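Local coordinates for uncharacterized protein (PDB 4XG0), which is probably a sugar-acid kinase, as a member of the DUF1537 family, which acts in catabolic pathways for acid sugars, at residues 33-38 / 54-59; 76-81 / 89-94; 94-99 / 127-132; 107-112 / 120-125. One frame throughout, in Å; residues are numbered along the deposited sequence.

How the interactions relate
Four contacts pack helices and loops around the parallel sheet of the N-terminal domain. Interaction 1 is the surface member: three of its four touching residues are exposed, and it joins the start of helix 35-47 to the loop after edge strand 52-54. Interactions 2, 3 and 4 are buried. Helix 85-101 serves both 2 and 3, which share Gly94, while helix 119-130 serves 3 and 4. Aliphatic packing dominates interactions 1 to 3, with a bridging water at the rim of interaction 3, whereas interaction 4 rests on a buried salt bridge. Glu122 links it to Ser80 of interaction 2, and Asp33 of interaction 1 pairs with Arg81 of 76-81, close to bound citrate.

Interaction 1 of 4, residues 33-38 / 54-59; sequences DDLTGS and LSVGGA
Leu35 and Val56 supply the apolar contact, their side chains meeting at an oblique angle with Leu35 CD1 3.9 Å from Val56 CG1. Leu35 carries its CG anti to the backbone N (chi1 180°), which extends the leucine from the helix start far enough for one methyl to reach the loop. Branched aliphatic residues suit this exposed seam, since each gains some shelter from the other.

A second contact is mixed in character. Leu54 CD1 rests 3.3 Å from Ser38 OG in one of the two conformers modelled for the serine, which makes this closeness doubtful; in it the hydroxyl also has a weak hydrogen bond to Val76 O of strand 73-77. Small Ser38 fits where the helix faces that strand. The layout is that of a beta-alpha-beta unit: strand 28-32 leads through helix 35-47 to strand 52-54, parallel to it in the sheet.

Polar interactions within 33-38 set the helix start. Asp34 is the N-cap, and its OD1 accepts from Gly37 N at 2.8 Å, met 39° out of the carboxylate plane. Glycine leaves room for that oxygen beside its alpha carbon. Ser38 N bonds to Asp34 O at 3.0 Å, beginning the helical ladder. Asp33, just before the cap, forms a salt bridge through OD2 with Arg81 NE.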
loop_
_atom_site.group_PDB
_atom_site.type_symbol
_atom_site.label_atom_id
_atom_site.label_comp_id
_atom_site.label_asym_id
_atom_site.label_seq_id
_atom_site.Cartn_x
_atom_site.Cartn_y
_atom_site.Cartn_z
ATOM N N ASP A 33 -21.185 3.917 2.481
ATOM C CA ASP A 33 -22.618 4.102 2.514
ATOM C C ASP A 33 -23.399 2.974 3.200
ATOM O O ASP A 33 -24.608 3.075 3.368
ATOM C CB ASP A 33 -23.160 4.404 1.103
ATOM C CG ASP A 33 -23.052 3.227 0.156
ATOM O OD1 ASP A 33 -22.168 2.367 0.345
ATOM O OD2 ASP A 33 -23.895 3.164 -0.781
ATOM N N ASP A 34 -22.742 1.911 3.640
ATOM C CA ASP A 34 -23.476 0.929 4.408
ATOM C C ASP A 34 -22.557 0.233 5.409
ATOM O O ASP A 34 -21.337 0.386 5.351
ATOM C CB ASP A 34 -24.234 -0.048 3.501
ATOM C CG ASP A 34 -23.370 -1.129 2.921
ATOM O OD1 ASP A 34 -22.116 -1.019 2.938
ATOM O OD2 ASP A 34 -23.973 -2.108 2.400
ATOM N N LEU A 35 -23.162 -0.488 6.343
ATOM C CA LEU A 35 -22.408 -1.096 7.434
ATOM C C LEU A 35 -21.462 -2.180 6.946
ATOM O O LEU A 35 -20.331 -2.289 7.412
ATOM C CB LEU A 35 -23.383 -1.698 8.455
ATOM C CG LEU A 35 -22.752 -2.383 9.668
ATOM C CD1 LEU A 35 -22.047 -1.353 10.536
ATOM C CD2 LEU A 35 -23.815 -3.146 10.461
ATOM N N THR A 36 -21.929 -3.001 6.017
ATOM C CA THR A 36 -21.120 -4.099 5.536
ATOM C C THR A 36 -19.845 -3.543 4.896
ATOM O O THR A 36 -18.744 -4.018 5.151
ATOM C CB THR A 36 -21.897 -4.971 4.528
ATOM O OG1 THR A 36 -22.919 -5.700 5.219
ATOM C CG2 THR A 36 -20.993 -5.946 3.842
ATOM N N GLY A 37 -20.007 -2.519 4.063
ATOM C CA GLY A 37 -18.887 -1.929 3.355
ATOM C C GLY A 37 -17.908 -1.222 4.280
ATOM O O GLY A 37 -16.691 -1.300 4.091
ATOM N N SER A 38 -18.430 -0.520 5.274
ATOM C CA SER A 38 -17.564 0.137 6.225
ATOM C C SER A 38 -16.642 -0.878 6.913
ATOM O O SER A 38 -15.434 -0.661 6.992
ATOM C CB SER A 38 -18.395 0.877 7.259
ATOM O OG SER A 38 -17.599 1.794 7.979
ATOM N N LEU A 54 -13.866 1.954 14.078
ATOM C CA LEU A 54 -15.077 1.788 13.270
ATOM C C LEU A 54 -16.278 2.261 14.050
ATOM O O LEU A 54 -16.430 1.904 15.233
ATOM C CB LEU A 54 -15.240 0.303 12.881
ATOM C CG LEU A 54 -16.535 -0.134 12.172
ATOM C CD1 LEU A 54 -16.523 0.310 10.729
ATOM C CD2 LEU A 54 -16.721 -1.648 12.261
ATOM N N SER A 55 -17.098 3.110 13.426
ATOM C CA SER A 55 -18.406 3.487 13.973
ATOM C C SER A 55 -19.521 2.747 13.228
ATOM O O SER A 55 -19.504 2.662 11.998
ATOM C CB SER A 55 -18.668 5.001 13.881
ATOM O OG SER A 55 -17.611 5.744 14.459
ATOM N N VAL A 56 -20.479 2.215 13.986
ATOM C CA VAL A 56 -21.609 1.487 13.414
ATOM C C VAL A 56 -22.616 2.530 12.995
ATOM O O VAL A 56 -23.633 2.221 12.362
ATOM C CB VAL A 56 -22.212 0.482 14.426
ATOM C CG1 VAL A 56 -23.523 -0.072 13.930
ATOM C CG2 VAL A 56 -21.221 -0.669 14.674
ATOM N N GLY A 57 -22.318 3.775 13.359
ATOM C CA GLY A 57 -23.020 4.927 12.825
ATOM C C GLY A 57 -22.067 5.946 12.202
ATOM O O GLY A 57 -21.181 5.596 11.400
ATOM N N GLY A 58 -22.239 7.211 12.595
ATOM C CA GLY A 58 -21.448 8.312 12.063
ATOM C C GLY A 58 -20.219 8.649 12.894
ATOM O O GLY A 58 -19.894 7.940 13.850
ATOM N N ALA A 59 -19.551 9.749 12.545
ATOM C CA ALA A 59 -18.214 10.036 13.080
ATOM C C ALA A 59 -18.231 10.837 14.369
ATOM O O ALA A 59 -17.272 10.788 15.127
ATOM C CB ALA A 59 -17.376 10.782 12.049
#

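Interaction 2 of 4, residues 76-81 / 89-94; sequences VTTHSR and AAVVRG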
loop_
_atom_site.group_PDB
_atom_site.type_symbol
_atom_site.label_atom_id
_atom_site.label_comp_id
_atom_site.label_asym_id
_atom_site.label_seq_id
_atom_site.Cartn_x
_atom_site.Cartn_y
_atom_site.Cartn_z
ATOM N N VAL A 76 -16.616 5.079 8.966
ATOM C CA VAL A 76 -17.974 5.374 9.360
ATOM C C VAL A 76 -18.940 4.926 8.269
ATOM O O VAL A 76 -18.549 4.785 7.125
ATOM C CB VAL A 76 -18.157 6.883 9.579
ATOM C CG1 VAL A 76 -17.082 7.385 10.504
ATOM C CG2 VAL A 76 -18.082 7.619 8.255
ATOM N N THR A 77 -20.188 4.685 8.648
ATOM C CA THR A 77 -21.219 4.407 7.668
ATOM C C THR A 77 -22.267 5.511 7.697
ATOM O O THR A 77 -22.683 5.992 8.769
ATOM C CB THR A 77 -21.932 3.069 7.888
ATOM O OG1 THR A 77 -23.061 3.007 7.006
ATOM C CG2 THR A 77 -22.409 2.936 9.316
ATOM N N THR A 78 -22.695 5.932 6.523
ATOM C CA THR A 78 -23.724 6.969 6.451
ATOM C C THR A 78 -25.122 6.358 6.378
ATOM O O THR A 78 -26.105 7.082 6.317
ATOM C CB THR A 78 -23.519 7.855 5.216
ATOM O OG1 THR A 78 -23.290 7.017 4.089
ATOM C CG2 THR A 78 -22.328 8.781 5.384
ATOM N N HIS A 79 -25.213 5.027 6.366
ATOM C CA HIS A 79 -26.486 4.317 6.102
ATOM C C HIS A 79 -27.336 5.002 5.042
ATOM O O HIS A 79 -28.547 5.157 5.232
ATOM C CB HIS A 79 -27.352 4.194 7.358
ATOM C CG HIS A 79 -26.588 4.223 8.643
ATOM N ND1 HIS A 79 -26.322 3.082 9.376
ATOM C CD2 HIS A 79 -26.074 5.253 9.353
ATOM C CE1 HIS A 79 -25.664 3.412 10.469
ATOM N NE2 HIS A 79 -25.499 4.723 10.486
ATOM N N SER A 80 -26.726 5.376 3.923
ATOM C CA SER A 80 -27.395 6.250 2.956
ATOM C C SER A 80 -27.752 5.605 1.617
ATOM O O SER A 80 -28.349 6.274 0.759
ATOM C CB SER A 80 -26.506 7.459 2.695
ATOM O OG SER A 80 -25.251 7.038 2.193
ATOM N N ARG A 81 -27.445 4.321 1.431
ATOM C CA ARG A 81 -27.645 3.670 0.124
ATOM C C ARG A 81 -29.117 3.676 -0.359
ATOM O O ARG A 81 -29.393 3.935 -1.541
ATOM C CB ARG A 81 -27.108 2.241 0.155
ATOM C CG ARG A 81 -27.047 1.576 -1.215
ATOM C CD ARG A 81 -26.382 0.226 -1.127
ATOM N NE ARG A 81 -24.940 0.344 -0.923
ATOM C CZ ARG A 81 -24.088 -0.670 -0.964
ATOM N NH1 ARG A 81 -22.795 -0.450 -0.766
ATOM N NH2 ARG A 81 -24.509 -1.906 -1.205
ATOM N N ALA A 89 -26.966 13.068 0.236
ATOM C CA ALA A 89 -25.966 14.118 0.113
ATOM C C ALA A 89 -25.774 14.797 1.449
ATOM O O ALA A 89 -24.639 15.058 1.868
ATOM C CB ALA A 89 -26.381 15.128 -0.930
ATOM N N ALA A 90 -26.882 15.067 2.135
ATOM C CA ALA A 90 -26.826 15.754 3.415
ATOM C C ALA A 90 -25.928 15.034 4.427
ATOM O O ALA A 90 -25.035 15.638 5.024
ATOM C CB ALA A 90 -28.225 15.913 3.987
ATOM N N VAL A 91 -26.201 13.760 4.653
ATOM C CA VAL A 91 -25.437 13.002 5.642
ATOM C C VAL A 91 -23.959 12.935 5.245
ATOM O O VAL A 91 -23.079 13.083 6.094
ATOM C CB VAL A 91 -26.038 11.596 5.868
ATOM C CG1 VAL A 91 -26.112 10.808 4.563
ATOM C CG2 VAL A 91 -25.212 10.822 6.908
ATOM N N VAL A 92 -23.693 12.741 3.957
ATOM C CA VAL A 92 -22.317 12.610 3.444
ATOM C C VAL A 92 -21.494 13.906 3.635
ATOM O O VAL A 92 -20.369 13.864 4.083
ATOM C CB VAL A 92 -22.328 12.165 1.964
ATOM C CG1 VAL A 92 -20.982 12.335 1.300
ATOM C CG2 VAL A 92 -22.861 10.758 1.817
ATOM N N ARG A 93 -22.066 15.071 3.347
ATOM C CA ARG A 93 -21.313 16.328 3.488
ATOM C C ARG A 93 -20.967 16.622 4.949
ATOM O O ARG A 93 -19.925 17.234 5.275
ATOM C CB ARG A 93 -22.135 17.510 2.925
ATOM C CG ARG A 93 -23.186 18.066 3.868
ATOM C CD ARG A 93 -23.854 19.298 3.245
ATOM N NE ARG A 93 -24.319 19.005 1.890
ATOM C CZ ARG A 93 -25.588 18.800 1.539
ATOM N NH1 ARG A 93 -25.881 18.534 0.272
ATOM N NH2 ARG A 93 -26.567 18.861 2.433
ATOM N N GLY A 94 -21.855 16.188 5.834
ATOM C CA GLY A 94 -21.684 16.413 7.252
ATOM C C GLY A 94 -20.589 15.554 7.844
ATOM O O GLY A 94 -19.903 15.993 8.753
#
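Thr78 and Ser80 pack on Val91, and flat groups flank them: the imidazole of His79 has Thr77 CG2 over one face, 3.4 Å above the plane and displaced toward the rim. On the helix, the Arg93 guanidinium folds back along its own backbone: Ala89 O lies over the centre of one face and Ala90 N nearer its rim.

Between the segments the packing is aliphatic. The two methyls of Val91 straddle Thr78 CB, with CG2 at 3.8 Å and CG1 at 4.0 Å from it. With chi1 at 57°, Val91 CG1 takes the position between its backbone N and carbonyl carbon, and there it also reaches Ser80 CB at 3.9 Å. Val92 comes in from the neighbouring helix position, its CG2 4.1 Å from Thr78 CG2. This is the turn that leaves strand 73-77 and leads to helix 85-101, the beta-alpha portion of a crossover in the parallel sheet, with the helix packed back on the loop that precedes it.

Thr78 and Ser80 suit the turn because their carbons face the valines while their hydroxyls serve polar neighbours: Thr78 OG1 is hydrogen-bonded with Ala32 O, and Ser80 OG with Glu122 OE2 of helix 119-130. The backbone here is shaped by an ST turn, in which Thr77 OG1 accepts from His79 N at 3.0 Å in a fairly straight bond of 165°. Beyond them, Arg81 NH1 bonds to the bound citrate, probably a component of the crystallisation solution.

Interaction 3 of 4, residues 94-99 / 127-132; sequences GEVERL and RLAWGE
Val96 places a single methyl, CG1, in the angle between Ala129 and Trp130. Its chi1 of 172° turns CG1 anti to the backbone N and out toward helix 119-130, where it comes 3.6 Å from Ala129 CB and 3.8 Å from Trp130 N. The same methyl sits at the edge of the indole, near the ring plane, so the tryptophan is approached from its rim. Ala129, with nothing past CB, lets the beta-branched valine come right up to the helix backbone.

Trp130 has its CG anti to the backbone N as well (chi1 -177°); the indole touches Leu107 of strand 106-110, and NE1 finds a hydrogen bond at Gln232 O. Val96 also touches Leu107, and Val31 of strand 28-32, which places helices 85-101 and 119-130 side by side on one face of the parallel sheet.

At the rim, Glu97 points its CB away from the partner helix, yet a bend at chi2 (50°) brings OE2 to a bridging water. That water donates to Glu97 OE2 and to Ala129 O, each at 2.8 Å, satisfying a carbonyl near the helix's last turn. Arg100 NH1, from helix 85-101, bonds to the next carbonyl, Trp130 O.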
loop_
_atom_site.group_PDB
_atom_site.type_symbol
_atom_site.label_atom_id
_atom_site.label_comp_id
_atom_site.label_asym_id
_atom_site.label_seq_id
_atom_site.Cartn_x
_atom_site.Cartn_y
_atom_site.Cartn_z
ATOM N N GLY A 94 -21.855 16.188 5.834
ATOM C CA GLY A 94 -21.684 16.413 7.252
ATOM C C GLY A 94 -20.589 15.554 7.844
ATOM O O GLY A 94 -19.903 15.993 8.753
ATOM N N GLU A 95 -20.447 14.346 7.334
ATOM C CA GLU A 95 -19.412 13.450 7.863
ATOM C C GLU A 95 -18.060 13.892 7.306
ATOM O O GLU A 95 -17.047 13.912 8.028
ATOM C CB GLU A 95 -19.710 11.986 7.507
ATOM C CG GLU A 95 -21.023 11.447 8.089
ATOM C CD GLU A 95 -21.011 11.373 9.605
ATOM O OE1 GLU A 95 -20.043 10.814 10.133
ATOM O OE2 GLU A 95 -21.951 11.883 10.261
ATOM N N VAL A 96 -18.030 14.250 6.023
ATOM C CA VAL A 96 -16.778 14.704 5.420
ATOM C C VAL A 96 -16.266 15.969 6.128
ATOM O O VAL A 96 -15.068 16.093 6.419
ATOM C CB VAL A 96 -16.918 14.841 3.884
ATOM C CG1 VAL A 96 -15.692 15.482 3.272
ATOM C CG2 VAL A 96 -17.160 13.475 3.284
ATOM N N GLU A 97 -17.164 16.896 6.453
ATOM C CA GLU A 97 -16.766 18.063 7.238
ATOM C C GLU A 97 -16.168 17.685 8.601
ATOM O O GLU A 97 -15.111 18.189 9.003
ATOM C CB GLU A 97 -17.955 19.008 7.452
ATOM C CG GLU A 97 -17.840 19.876 8.710
ATOM C CD GLU A 97 -16.500 20.596 8.823
ATOM O OE1 GLU A 97 -16.173 21.068 9.941
ATOM O OE2 GLU A 97 -15.784 20.683 7.793
ATOM N N ARG A 98 -16.846 16.803 9.325
ATOM C CA ARG A 98 -16.343 16.377 10.632
ATOM C C ARG A 98 -14.930 15.775 10.541
ATOM O O ARG A 98 -14.073 16.065 11.382
ATOM C CB ARG A 98 -17.283 15.364 11.281
ATOM C CG ARG A 98 -18.683 15.857 11.602
ATOM C CD ARG A 98 -19.324 14.961 12.653
ATOM N NE ARG A 98 -20.776 14.845 12.505
ATOM C CZ ARG A 98 -21.681 15.522 13.212
ATOM N NH1 ARG A 98 -22.970 15.316 12.983
ATOM N NH2 ARG A 98 -21.317 16.399 14.146
ATOM N N LEU A 99 -14.700 14.932 9.537
ATOM C CA LEU A 99 -13.402 14.262 9.374
ATOM C C LEU A 99 -12.308 15.288 9.057
ATOM O O LEU A 99 -11.221 15.234 9.603
ATOM C CB LEU A 99 -13.475 13.200 8.274
ATOM C CG LEU A 99 -14.385 12.026 8.615
ATOM C CD1 LEU A 99 -14.668 11.201 7.404
ATOM C CD2 LEU A 99 -13.709 11.118 9.704
ATOM N N ARG A 127 -16.810 15.565 -2.420
ATOM C CA ARG A 127 -15.648 16.214 -3.009
ATOM C C ARG A 127 -15.613 17.700 -2.691
ATOM O O ARG A 127 -14.553 18.287 -2.451
ATOM C CB ARG A 127 -15.679 16.032 -4.518
ATOM C CG ARG A 127 -14.454 16.585 -5.169
ATOM C CD ARG A 127 -14.569 16.518 -6.663
ATOM N NE ARG A 127 -15.883 16.947 -7.107
ATOM C CZ ARG A 127 -16.309 18.200 -7.042
ATOM N NH1 ARG A 127 -15.521 19.136 -6.520
ATOM N NH2 ARG A 127 -17.522 18.512 -7.482
ATOM N N LEU A 128 -16.781 18.314 -2.721
ATOM C CA LEU A 128 -16.879 19.740 -2.427
ATOM C C LEU A 128 -16.534 19.999 -0.959
ATOM O O LEU A 128 -15.884 20.990 -0.624
ATOM C CB LEU A 128 -18.284 20.236 -2.724
ATOM C CG LEU A 128 -18.639 20.329 -4.205
ATOM C CD1 LEU A 128 -20.093 20.753 -4.355
ATOM C CD2 LEU A 128 -17.716 21.314 -4.906
ATOM N N ALA A 129 -16.967 19.092 -0.091
ATOM C CA ALA A 129 -16.747 19.245 1.337
ATOM C C ALA A 129 -15.277 19.032 1.669
ATOM O O ALA A 129 -14.774 19.572 2.664
ATOM C CB ALA A 129 -17.617 18.280 2.120
ATOM N N TRP A 130 -14.594 18.242 0.834
ATOM C CA TRP A 130 -13.188 17.903 1.076
ATOM C C TRP A 130 -12.285 19.065 0.674
ATOM O O TRP A 130 -11.390 19.445 1.421
ATOM C CB TRP A 130 -12.792 16.616 0.343
ATOM C CG TRP A 130 -11.371 16.172 0.599
ATOM C CD1 TRP A 130 -10.339 16.179 -0.290
ATOM C CD2 TRP A 130 -10.831 15.664 1.837
ATOM N NE1 TRP A 130 -9.185 15.701 0.316
ATOM C CE2 TRP A 130 -9.469 15.386 1.617
ATOM C CE3 TRP A 130 -11.371 15.425 3.108
ATOM C CZ2 TRP A 130 -8.640 14.850 2.617
ATOM C CZ3 TRP A 130 -10.554 14.910 4.095
ATOM C CH2 TRP A 130 -9.201 14.644 3.850
ATOM N N GLY A 131 -12.528 19.655 -0.489
ATOM C CA GLY A 131 -11.764 20.836 -0.868
ATOM C C GLY A 131 -12.107 21.351 -2.249
ATOM O O GLY A 131 -12.666 20.626 -3.071
ATOM N N GLU A 132 -11.756 22.602 -2.514
ATOM C CA GLU A 132 -12.074 23.205 -3.796
ATOM C C GLU A 132 -11.261 22.548 -4.904
ATOM O O GLU A 132 -11.774 22.283 -5.990
ATOM C CB GLU A 132 -11.837 24.716 -3.752
ATOM C CG GLU A 132 -12.847 25.445 -2.879
ATOM C CD GLU A 132 -12.861 26.950 -3.097
ATOM O OE1 GLU A 132 -12.141 27.442 -3.993
ATOM O OE2 GLU A 132 -13.601 27.643 -2.367
HETATM O O HOH W 1 -15.659 20.850 5.045
#

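Interaction 4 of 4, residues 107-112 / 120-125; sequences LYKKVD and KAEIDA
Lys109 NZ donates to Glu122 OE1 at 2.8 Å, a buried salt bridge between a strand and the helix above it. The ammonium comes to the anti side of that oxygen, 20° out of the carboxylate plane, and the two side chains cross at about a right angle. Their aliphatic parts meet too: Lys109 CE is 3.5 Å from Glu122 CB. Farther back along the chain, Lys109 CD packs at 4.3 Å from Ile123 CG1, so a long residue with an apolar stem and a charged end suits this interior site.

The lysine chain runs nearly straight from the strand and bends only at its last torsion (chi4 -71°), which swings NZ to the glutamate. Glu122 is extended beyond CG. With Ser80 at OE2, both oxygens of the buried carboxylate have partners and its rotation is limited.

Farther out, Lys110 NZ bonds to Val111 O at 3.0 Å, from above the carbonyl plane. Lys110 NZ also bonds to the bound citrate, and Asp112 OD1 makes a separate hydrogen bond to it. On the helix's outer side, Lys120 NZ meets the syn lone pair of Asp124 OD2 at 3.2 Å and also bonds to Leu183 O.

Strand 106-110 lies between strands 28-32 and 234-238 in the parallel sheet. Leu107 and Lys109 face helices 85-101 and 119-130, while Tyr108 and Lys110 meet helix 35-47 on the opposite face.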
loop_
_atom_site.group_PDB
_atom_site.type_symbol
_atom_site.label_atom_id
_atom_site.label_comp_id
_atom_site.label_asym_id
_atom_site.label_seq_id
_atom_site.Cartn_x
_atom_site.Cartn_y
_atom_site.Cartn_z
ATOM N N LEU A 107 -8.852 11.041 2.324
ATOM C CA LEU A 107 -10.244 10.608 2.333
ATOM C C LEU A 107 -10.515 9.499 1.313
ATOM O O LEU A 107 -10.166 9.656 0.137
ATOM C CB LEU A 107 -11.155 11.768 1.956
ATOM C CG LEU A 107 -12.646 11.509 2.070
ATOM C CD1 LEU A 107 -12.996 11.367 3.517
ATOM C CD2 LEU A 107 -13.484 12.642 1.432
ATOM N N TYR A 108 -11.162 8.411 1.748
ATOM C CA TYR A 108 -11.581 7.335 0.847
ATOM C C TYR A 108 -13.092 7.204 0.967
ATOM O O TYR A 108 -13.630 7.022 2.064
ATOM C CB TYR A 108 -10.873 6.039 1.239
ATOM C CG TYR A 108 -11.344 4.691 0.699
ATOM C CD1 TYR A 108 -12.014 4.534 -0.500
ATOM C CD2 TYR A 108 -11.059 3.544 1.440
ATOM C CE1 TYR A 108 -12.397 3.235 -0.949
ATOM C CE2 TYR A 108 -11.433 2.304 1.013
ATOM C CZ TYR A 108 -12.101 2.155 -0.182
ATOM O OH TYR A 108 -12.439 0.868 -0.559
ATOM N N LYS A 109 -13.793 7.338 -0.155
ATOM C CA LYS A 109 -15.225 7.119 -0.153
ATOM C C LYS A 109 -15.545 5.723 -0.687
ATOM O O LYS A 109 -15.214 5.387 -1.828
ATOM C CB LYS A 109 -15.969 8.155 -1.020
ATOM C CG LYS A 109 -17.445 8.060 -0.864
ATOM C CD LYS A 109 -18.203 9.111 -1.692
ATOM C CE LYS A 109 -19.693 9.231 -1.278
ATOM N NZ LYS A 109 -20.528 8.059 -1.671
ATOM N N LYS A 110 -16.152 4.901 0.165
ATOM C CA LYS A 110 -16.435 3.501 -0.116
ATOM C C LYS A 110 -17.882 3.342 -0.562
ATOM O O LYS A 110 -18.826 3.676 0.175
ATOM C CB LYS A 110 -16.145 2.610 1.115
ATOM C CG LYS A 110 -16.873 1.249 1.143
ATOM C CD LYS A 110 -16.356 0.295 0.036
ATOM C CE LYS A 110 -16.998 -1.082 0.145
ATOM N NZ LYS A 110 -18.425 -1.065 -0.181
ATOM N N VAL A 111 -18.024 2.872 -1.808
ATOM C CA VAL A 111 -19.308 2.682 -2.455
ATOM C C VAL A 111 -19.515 1.222 -2.888
ATOM O O VAL A 111 -18.612 0.393 -2.770
ATOM C CB VAL A 111 -19.442 3.627 -3.683
ATOM C CG1 VAL A 111 -19.401 5.087 -3.235
ATOM C CG2 VAL A 111 -18.333 3.361 -4.653
ATOM N N ASP A 112 -20.746 0.905 -3.303
ATOM C CA ASP A 112 -21.067 -0.377 -3.919
ATOM C C ASP A 112 -20.257 -0.501 -5.207
ATOM O O ASP A 112 -20.198 0.450 -6.020
ATOM C CB ASP A 112 -22.585 -0.409 -4.233
ATOM C CG ASP A 112 -23.088 -1.762 -4.789
ATOM O OD1 ASP A 112 -22.697 -2.852 -4.294
ATOM O OD2 ASP A 112 -23.969 -1.707 -5.709
ATOM N N LYS A 120 -24.079 9.893 -7.798
ATOM C CA LYS A 120 -23.533 11.186 -8.144
ATOM C C LYS A 120 -23.732 12.161 -7.015
ATOM O O LYS A 120 -22.859 12.964 -6.744
ATOM C CB LYS A 120 -24.203 11.757 -9.428
ATOM C CG LYS A 120 -23.634 13.102 -9.829
ATOM C CD LYS A 120 -24.456 13.696 -11.059
ATOM C CE LYS A 120 -24.191 15.170 -11.277
ATOM N NZ LYS A 120 -22.761 15.456 -11.565
ATOM N N ALA A 121 -24.873 12.087 -6.347
ATOM C CA ALA A 121 -25.209 13.088 -5.337
ATOM C C ALA A 121 -24.173 13.048 -4.208
ATOM O O ALA A 121 -23.683 14.082 -3.765
ATOM C CB ALA A 121 -26.633 12.861 -4.792
ATOM N N GLU A 122 -23.817 11.837 -3.804
ATOM C CA GLU A 122 -22.910 11.651 -2.644
ATOM C C GLU A 122 -21.495 12.026 -3.050
ATOM O O GLU A 122 -20.774 12.651 -2.278
ATOM C CB GLU A 122 -22.964 10.218 -2.100
ATOM C CG GLU A 122 -24.280 9.830 -1.430
ATOM C CD GLU A 122 -24.153 8.546 -0.620
ATOM O OE1 GLU A 122 -23.001 8.117 -0.410
ATOM O OE2 GLU A 122 -25.180 7.973 -0.180
ATOM N N ILE A 123 -21.111 11.712 -4.286
ATOM C CA ILE A 123 -19.765 12.051 -4.757
ATOM C C ILE A 123 -19.524 13.550 -4.837
ATOM O O ILE A 123 -18.530 14.044 -4.328
ATOM C CB ILE A 123 -19.441 11.370 -6.101
ATOM C CG1 ILE A 123 -19.188 9.878 -5.849
ATOM C CG2 ILE A 123 -18.236 12.035 -6.759
ATOM C CD1 ILE A 123 -19.261 9.037 -7.117
ATOM N N ASP A 124 -20.427 14.296 -5.469
ATOM C CA ASP A 124 -20.293 15.741 -5.476
ATOM C C ASP A 124 -20.257 16.361 -4.082
ATOM O O ASP A 124 -19.458 17.244 -3.819
ATOM C CB ASP A 124 -21.431 16.362 -6.288
ATOM C CG ASP A 124 -21.259 16.138 -7.772
ATOM O OD1 ASP A 124 -20.105 15.899 -8.203
ATOM O OD2 ASP A 124 -22.277 16.208 -8.499
ATOM N N ALA A 125 -21.118 15.897 -3.187
ATOM C CA ALA A 125 -21.179 16.454 -1.847
ATOM C C ALA A 125 -19.874 16.178 -1.103
ATOM O O ALA A 125 -19.360 17.028 -0.394
ATOM C CB ALA A 125 -22.357 15.873 -1.081
#